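Local coordinates for protein GH18329p (Drosophila melanogaster, PDB 5YGB) that binds Piwi proteins through its extended Tudor domain, the part in this chain, and probably recruits them to the piRNA biogenesis machinery, at residues Val7-Val12 with Thr16-Gln21; Ala148-Leu153 with Val192-Pro197. The protein carries 1 engineered substitution. All coordinates share one frame; numbering follows the deposited sequence.

From the N terminus, the chain first makes contact 1, where strand 5-12 turns back after four residues and pairs with strand 17-22 as a beta hairpin. The chain then leaves to build the separate antiparallel sheet of the Tudor core and returns through strand 124-128. Contact 2 follows: segment 148-153 meets segment 192-197, closing a loop of 38 residues that contains strand 162-171. The two contacts therefore lie in series along the chain and neither encloses the other. In space they join, because V12 and F18 pack against helix 144-154. Both reach the same five-stranded sheet, contact 1 through two strands and contact 2 through strand 188-195, in the staphylococcal nuclease-like half of the extended Tudor domain.

Contact 1. Residues Val7-Val12 with Thr16-Gln21; sequences VYVSAV and TKFWVQ
The carbonyl oxygen Y8 O is gripped twice by the neighbouring strand: Q21 N donates a hydrogen bond of 2.9 Å, and V20 CA adds a CA-H...O contact at 3.2 Å. This is one end of an antiparallel beta hairpin, the first two strands of the OB-like, nuclease-type sheet. Y8 N answers with a bond to Q21 O, in the carbonyl plane. Beyond V9 the pairing slips by one residue, a beta bulge: S10 N still bonds to W19 O, but it is A11 O that accepts from W19 N. The backbone of S10 is bent there, with psi of -23°, and its small side chain turns toward the other strand.

Branched and aromatic residues suit the face of V9, V12, F18 and V20, which is turned to the core: V9 CG2 lies 4.1 Å from V20 CG1, while V12 CG2 packs on F18 CB. Q21 works on the other face. With CG anti to its carbonyl carbon (chi1 -59°) and the chain extended beyond, its amide carbon CD rests 3.4 Å from S10 CB. OE1 meets the edge of the Y8 ring, amide and ring planes 70° apart, and NE2 bonds to D97 O while S10 OG bonds to Y98 O, linking the bulge to the Tudor core. An alanine in place of Q21 would probably leave D97 O without this donor and open a gap beside S10 CB. At the far end W19 presents its indole edge, with CE3 3.6 Å from A11 O in the ring plane and 3.8 Å from A11 CB.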
loop_
_atom_site.group_PDB
_atom_site.type_symbol
_atom_site.label_atom_id
_atom_site.label_comp_id
_atom_site.label_asym_id
_atom_site.label_seq_id
_atom_site.Cartn_x
_atom_site.Cartn_y
_atom_site.Cartn_z
ATOM N N VAL A 7 -10.713 7.110 6.428
ATOM C CA VAL A 7 -9.501 6.466 5.915
ATOM C C VAL A 7 -8.427 7.463 5.509
ATOM O O VAL A 7 -8.697 8.653 5.288
ATOM C CB VAL A 7 -9.792 5.579 4.674
ATOM C CG1 VAL A 7 -10.856 4.517 4.974
ATOM C CG2 VAL A 7 -10.173 6.446 3.467
ATOM N N TYR A 8 -7.204 6.960 5.408
ATOM C CA TYR A 8 -6.138 7.641 4.681
ATOM C C TYR A 8 -5.859 6.864 3.415
ATOM O O TYR A 8 -5.843 5.636 3.454
ATOM C CB TYR A 8 -4.838 7.688 5.474
ATOM C CG TYR A 8 -4.874 8.380 6.810
ATOM C CD1 TYR A 8 -5.303 9.698 6.926
ATOM C CD2 TYR A 8 -4.439 7.727 7.951
ATOM C CE1 TYR A 8 -5.315 10.331 8.138
ATOM C CE2 TYR A 8 -4.442 8.361 9.182
ATOM C CZ TYR A 8 -4.883 9.662 9.262
ATOM O OH TYR A 8 -4.897 10.298 10.482
ATOM N N VAL A 9 -5.573 7.551 2.316
ATOM C CA VAL A 9 -4.987 6.890 1.151
ATOM C C VAL A 9 -3.470 6.872 1.356
ATOM O O VAL A 9 -2.834 7.923 1.457
ATOM C CB VAL A 9 -5.371 7.595 -0.148
ATOM C CG1 VAL A 9 -4.573 7.022 -1.303
ATOM C CG2 VAL A 9 -6.864 7.437 -0.385
ATOM N N SER A 10 -2.896 5.677 1.474
ATOM C CA SER A 10 -1.494 5.533 1.874
ATOM C C SER A 10 -0.555 5.309 0.691
ATOM O O SER A 10 0.639 5.572 0.803
ATOM C CB SER A 10 -1.330 4.384 2.882
ATOM O OG SER A 10 -1.973 3.196 2.436
ATOM N N ALA A 11 -1.079 4.813 -0.424
ATOM C CA ALA A 11 -0.274 4.617 -1.623
ATOM C C ALA A 11 -1.192 4.627 -2.827
ATOM O O ALA A 11 -2.347 4.207 -2.731
ATOM C CB ALA A 11 0.522 3.301 -1.549
ATOM N N VAL A 12 -0.675 5.090 -3.959
ATOM C CA VAL A 12 -1.427 5.154 -5.207
ATOM C C VAL A 12 -0.612 4.639 -6.376
ATOM O O VAL A 12 0.516 5.081 -6.597
ATOM C CB VAL A 12 -1.854 6.598 -5.529
ATOM C CG1 VAL A 12 -2.415 6.694 -6.951
ATOM C CG2 VAL A 12 -2.860 7.129 -4.505
ATOM N N THR A 16 -7.647 3.378 -10.157
ATOM C CA THR A 16 -8.224 2.045 -10.019
ATOM C C THR A 16 -7.258 1.050 -9.369
ATOM O O THR A 16 -7.492 -0.158 -9.380
ATOM C CB THR A 16 -8.741 1.507 -11.384
ATOM O OG1 THR A 16 -7.756 1.705 -12.404
ATOM C CG2 THR A 16 -10.010 2.246 -11.778
ATOM N N LYS A 17 -6.202 1.573 -8.751
ATOM C CA LYS A 17 -5.328 0.753 -7.923
ATOM C C LYS A 17 -4.641 1.620 -6.874
ATOM O O LYS A 17 -3.655 2.288 -7.154
ATOM C CB LYS A 17 -4.291 0.015 -8.775
ATOM C CG LYS A 17 -3.432 -0.954 -7.970
ATOM C CD LYS A 17 -2.456 -1.713 -8.863
ATOM C CE LYS A 17 -1.743 -2.799 -8.080
ATOM N NZ LYS A 17 -0.840 -3.611 -8.946
ATOM N N PHE A 18 -5.194 1.628 -5.667
ATOM C CA PHE A 18 -4.605 2.388 -4.576
ATOM C C PHE A 18 -4.892 1.665 -3.268
ATOM O O PHE A 18 -5.623 0.677 -3.244
ATOM C CB PHE A 18 -5.125 3.841 -4.555
ATOM C CG PHE A 18 -6.619 3.973 -4.361
ATOM C CD1 PHE A 18 -7.483 3.974 -5.450
ATOM C CD2 PHE A 18 -7.155 4.104 -3.089
ATOM C CE1 PHE A 18 -8.845 4.093 -5.265
ATOM C CE2 PHE A 18 -8.523 4.237 -2.908
ATOM C CZ PHE A 18 -9.361 4.234 -4.003
ATOM N N TRP A 19 -4.318 2.162 -2.172
ATOM C CA TRP A 19 -4.423 1.497 -0.878
ATOM C C TRP A 19 -4.917 2.461 0.177
ATOM O O TRP A 19 -4.516 3.629 0.207
ATOM C CB TRP A 19 -3.069 0.900 -0.466
ATOM C CG TRP A 19 -2.639 -0.287 -1.291
ATOM C CD1 TRP A 19 -2.772 -1.600 -0.950
ATOM C CD2 TRP A 19 -2.016 -0.256 -2.581
ATOM N NE1 TRP A 19 -2.269 -2.400 -1.961
ATOM C CE2 TRP A 19 -1.793 -1.600 -2.967
ATOM C CE3 TRP A 19 -1.612 0.767 -3.450
ATOM C CZ2 TRP A 19 -1.202 -1.939 -4.191
ATOM C CZ3 TRP A 19 -1.016 0.424 -4.669
ATOM C CH2 TRP A 19 -0.819 -0.920 -5.017
ATOM N N VAL A 20 -5.793 1.966 1.042
ATOM C CA VAL A 20 -6.290 2.770 2.158
ATOM C C VAL A 20 -6.008 2.113 3.508
ATOM O O VAL A 20 -5.888 0.875 3.618
ATOM C CB VAL A 20 -7.811 3.060 2.048
ATOM C CG1 VAL A 20 -8.133 3.722 0.726
ATOM C CG2 VAL A 20 -8.616 1.793 2.209
ATOM N N GLN A 21 -5.897 2.964 4.518
ATOM C CA GLN A 21 -5.747 2.585 5.913
ATOM C C GLN A 21 -6.934 3.131 6.681
ATOM O O GLN A 21 -7.370 4.249 6.412
ATOM C CB GLN A 21 -4.472 3.177 6.504
ATOM C CG GLN A 21 -3.176 2.775 5.792
ATOM C CD GLN A 21 -2.022 3.669 6.182
ATOM O OE1 GLN A 21 -2.217 4.846 6.492
ATOM N NE2 GLN A 21 -0.813 3.126 6.163
#

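Contact 2. Residues Ala148-Leu153 with Val192-Pro197; sequences AKFEEL and VELFDP
F150 and L194 form the one direct side-chain meeting of this contact: F150 CZ, the far end of the ring, comes within 4.1 Å of L194 CD1. The two side chains cross at about a right angle, and the methyl lies oblique to the ring. A long flat phenyl suits a helix that stands off from the strand, because it can bridge a distance that a shorter side chain could not; with CG anti to the backbone N (chi1 -176°), F150 swings out from the helix to do so. A leucine suits the strand side because its apolar branched end can meet F150 with CD1 while the side chain packs on L128 and A164 of the flanking strands.

The second link is polar and runs through water. One water donates to L153 O, 2.7 Å away, near the C-terminal end of the helix, and to D196 OD2, 2.8 Å away, just after the strand. L153 O and D196 OD2 are themselves 4.5 Å apart, so the water joins two acceptors that could not bond to each other. It spends one proton on each acceptor, and R160 lies at long, weak ion-pair range of the same carboxylate oxygen.

Further out, D196 OD1 accepts from A198 N, an Asx turn that fixes the carboxylate's rotation as the chain leaves the strand; this bond and the water's are consistent with an ionised carboxylate. The F150 ring also meets the ring of F18, planes about 55° apart, and touches I205 and M209 of helix 205-211. A helix set between the third and fourth strands, plugging one end of a curled sheet of order 1-2-3-5-4, is the signature of the OB fold, here in the nuclease-like part of an extended Tudor domain.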
loop_
_atom_site.group_PDB
_atom_site.type_symbol
_atom_site.label_atom_id
_atom_site.label_comp_id
_atom_site.label_asym_id
_atom_site.label_seq_id
_atom_site.Cartn_x
_atom_site.Cartn_y
_atom_site.Cartn_z
ATOM N N ALA A 148 -1.971 11.994 -11.323
ATOM C CA ALA A 148 -1.550 13.138 -10.519
ATOM C C ALA A 148 -2.731 13.826 -9.837
ATOM O O ALA A 148 -2.657 14.171 -8.655
ATOM C CB ALA A 148 -0.778 14.135 -11.385
ATOM N N LYS A 149 -3.823 14.018 -10.570
ATOM C CA LYS A 149 -4.992 14.658 -9.986
ATOM C C LYS A 149 -5.536 13.818 -8.830
ATOM O O LYS A 149 -5.914 14.360 -7.793
ATOM C CB LYS A 149 -6.078 14.879 -11.043
ATOM C CG LYS A 149 -7.329 15.562 -10.513
ATOM C CD LYS A 149 -7.031 16.949 -9.974
ATOM C CE LYS A 149 -8.305 17.662 -9.545
ATOM N NZ LYS A 149 -8.067 19.097 -9.207
ATOM N N PHE A 150 -5.562 12.503 -9.009
ATOM C CA PHE A 150 -6.041 11.627 -7.947
ATOM C C PHE A 150 -5.106 11.674 -6.725
ATOM O O PHE A 150 -5.563 11.692 -5.579
ATOM C CB PHE A 150 -6.197 10.194 -8.473
ATOM C CG PHE A 150 -6.781 9.243 -7.473
ATOM C CD1 PHE A 150 -8.122 9.322 -7.127
ATOM C CD2 PHE A 150 -5.988 8.284 -6.865
ATOM C CE1 PHE A 150 -8.677 8.441 -6.197
ATOM C CE2 PHE A 150 -6.531 7.404 -5.921
ATOM C CZ PHE A 150 -7.882 7.482 -5.592
ATOM N N GLU A 151 -3.800 11.694 -6.959
ATOM C CA GLU A 151 -2.842 11.854 -5.868
ATOM C C GLU A 151 -3.069 13.165 -5.124
ATOM O O GLU A 151 -2.986 13.204 -3.896
ATOM C CB GLU A 151 -1.409 11.790 -6.402
ATOM C CG GLU A 151 -1.017 10.390 -6.857
ATOM C CD GLU A 151 0.333 10.335 -7.543
ATOM O OE1 GLU A 151 0.700 11.318 -8.219
ATOM O OE2 GLU A 151 1.019 9.303 -7.410
ATOM N N GLU A 152 -3.353 14.233 -5.866
ATOM C CA GLU A 152 -3.626 15.541 -5.271
ATOM C C GLU A 152 -4.903 15.550 -4.438
ATOM O O GLU A 152 -4.912 16.054 -3.308
ATOM C CB GLU A 152 -3.732 16.609 -6.365
ATOM C CG GLU A 152 -2.434 16.900 -7.104
ATOM C CD GLU A 152 -2.615 17.928 -8.213
ATOM O OE1 GLU A 152 -2.734 17.526 -9.392
ATOM O OE2 GLU A 152 -2.642 19.139 -7.903
ATOM N N LEU A 153 -5.987 15.018 -4.993
ATOM C CA LEU A 153 -7.264 15.039 -4.293
ATOM C C LEU A 153 -7.230 14.174 -3.030
ATOM O O LEU A 153 -7.878 14.485 -2.026
ATOM C CB LEU A 153 -8.387 14.569 -5.212
ATOM C CG LEU A 153 -8.700 15.493 -6.397
ATOM C CD1 LEU A 153 -9.747 14.866 -7.315
ATOM C CD2 LEU A 153 -9.152 16.866 -5.908
ATOM N N VAL A 192 -14.677 1.692 -4.078
ATOM C CA VAL A 192 -15.107 2.658 -3.080
ATOM C C VAL A 192 -15.490 4.002 -3.672
ATOM O O VAL A 192 -15.014 4.394 -4.742
ATOM C CB VAL A 192 -14.009 2.906 -2.003
ATOM C CG1 VAL A 192 -13.752 1.636 -1.209
ATOM C CG2 VAL A 192 -12.709 3.450 -2.626
ATOM N N GLU A 193 -16.368 4.683 -2.946
ATOM C CA GLU A 193 -16.573 6.118 -3.081
ATOM C C GLU A 193 -15.651 6.813 -2.089
ATOM O O GLU A 193 -15.440 6.316 -0.987
ATOM C CB GLU A 193 -18.019 6.499 -2.782
ATOM C CG GLU A 193 -19.018 5.942 -3.755
ATOM C CD GLU A 193 -20.393 6.560 -3.592
ATOM O OE1 GLU A 193 -20.636 7.235 -2.565
ATOM O OE2 GLU A 193 -21.230 6.372 -4.503
ATOM N N LEU A 194 -15.110 7.959 -2.459
ATOM C CA LEU A 194 -14.253 8.720 -1.568
ATOM C C LEU A 194 -14.698 10.147 -1.558
ATOM O O LEU A 194 -14.968 10.720 -2.611
ATOM C CB LEU A 194 -12.792 8.693 -2.007
ATOM C CG LEU A 194 -11.965 7.422 -1.974
ATOM C CD1 LEU A 194 -10.588 7.713 -2.532
ATOM C CD2 LEU A 194 -11.883 6.906 -0.545
ATOM N N PHE A 195 -14.752 10.755 -0.386
ATOM C CA PHE A 195 -14.841 12.197 -0.404
ATOM C C PHE A 195 -14.092 12.820 0.744
ATOM O O PHE A 195 -13.825 12.195 1.769
ATOM C CB PHE A 195 -16.290 12.662 -0.436
ATOM C CG PHE A 195 -17.044 12.428 0.819
ATOM C CD1 PHE A 195 -17.063 13.389 1.822
ATOM C CD2 PHE A 195 -17.799 11.274 0.983
ATOM C CE1 PHE A 195 -17.788 13.179 2.978
ATOM C CE2 PHE A 195 -18.529 11.064 2.136
ATOM C CZ PHE A 195 -18.527 12.016 3.132
ATOM N N ASP A 196 -13.722 14.070 0.528
ATOM C CA ASP A 196 -12.935 14.834 1.466
ATOM C C ASP A 196 -13.884 15.700 2.291
ATOM O O ASP A 196 -14.500 16.616 1.764
ATOM C CB ASP A 196 -11.915 15.685 0.703
ATOM C CG ASP A 196 -10.982 16.436 1.609
ATOM O OD1 ASP A 196 -11.253 16.540 2.829
ATOM O OD2 ASP A 196 -9.966 16.949 1.091
ATOM N N PRO A 197 -14.009 15.416 3.593
ATOM C CA PRO A 197 -14.959 16.165 4.431
ATOM C C PRO A 197 -14.545 17.600 4.733
ATOM O O PRO A 197 -15.362 18.373 5.235
ATOM C CB PRO A 197 -15.005 15.342 5.715
ATOM C CG PRO A 197 -13.671 14.674 5.777
ATOM C CD PRO A 197 -13.328 14.346 4.343
HETATM O O HOH W 1 -9.270 16.768 -1.587
#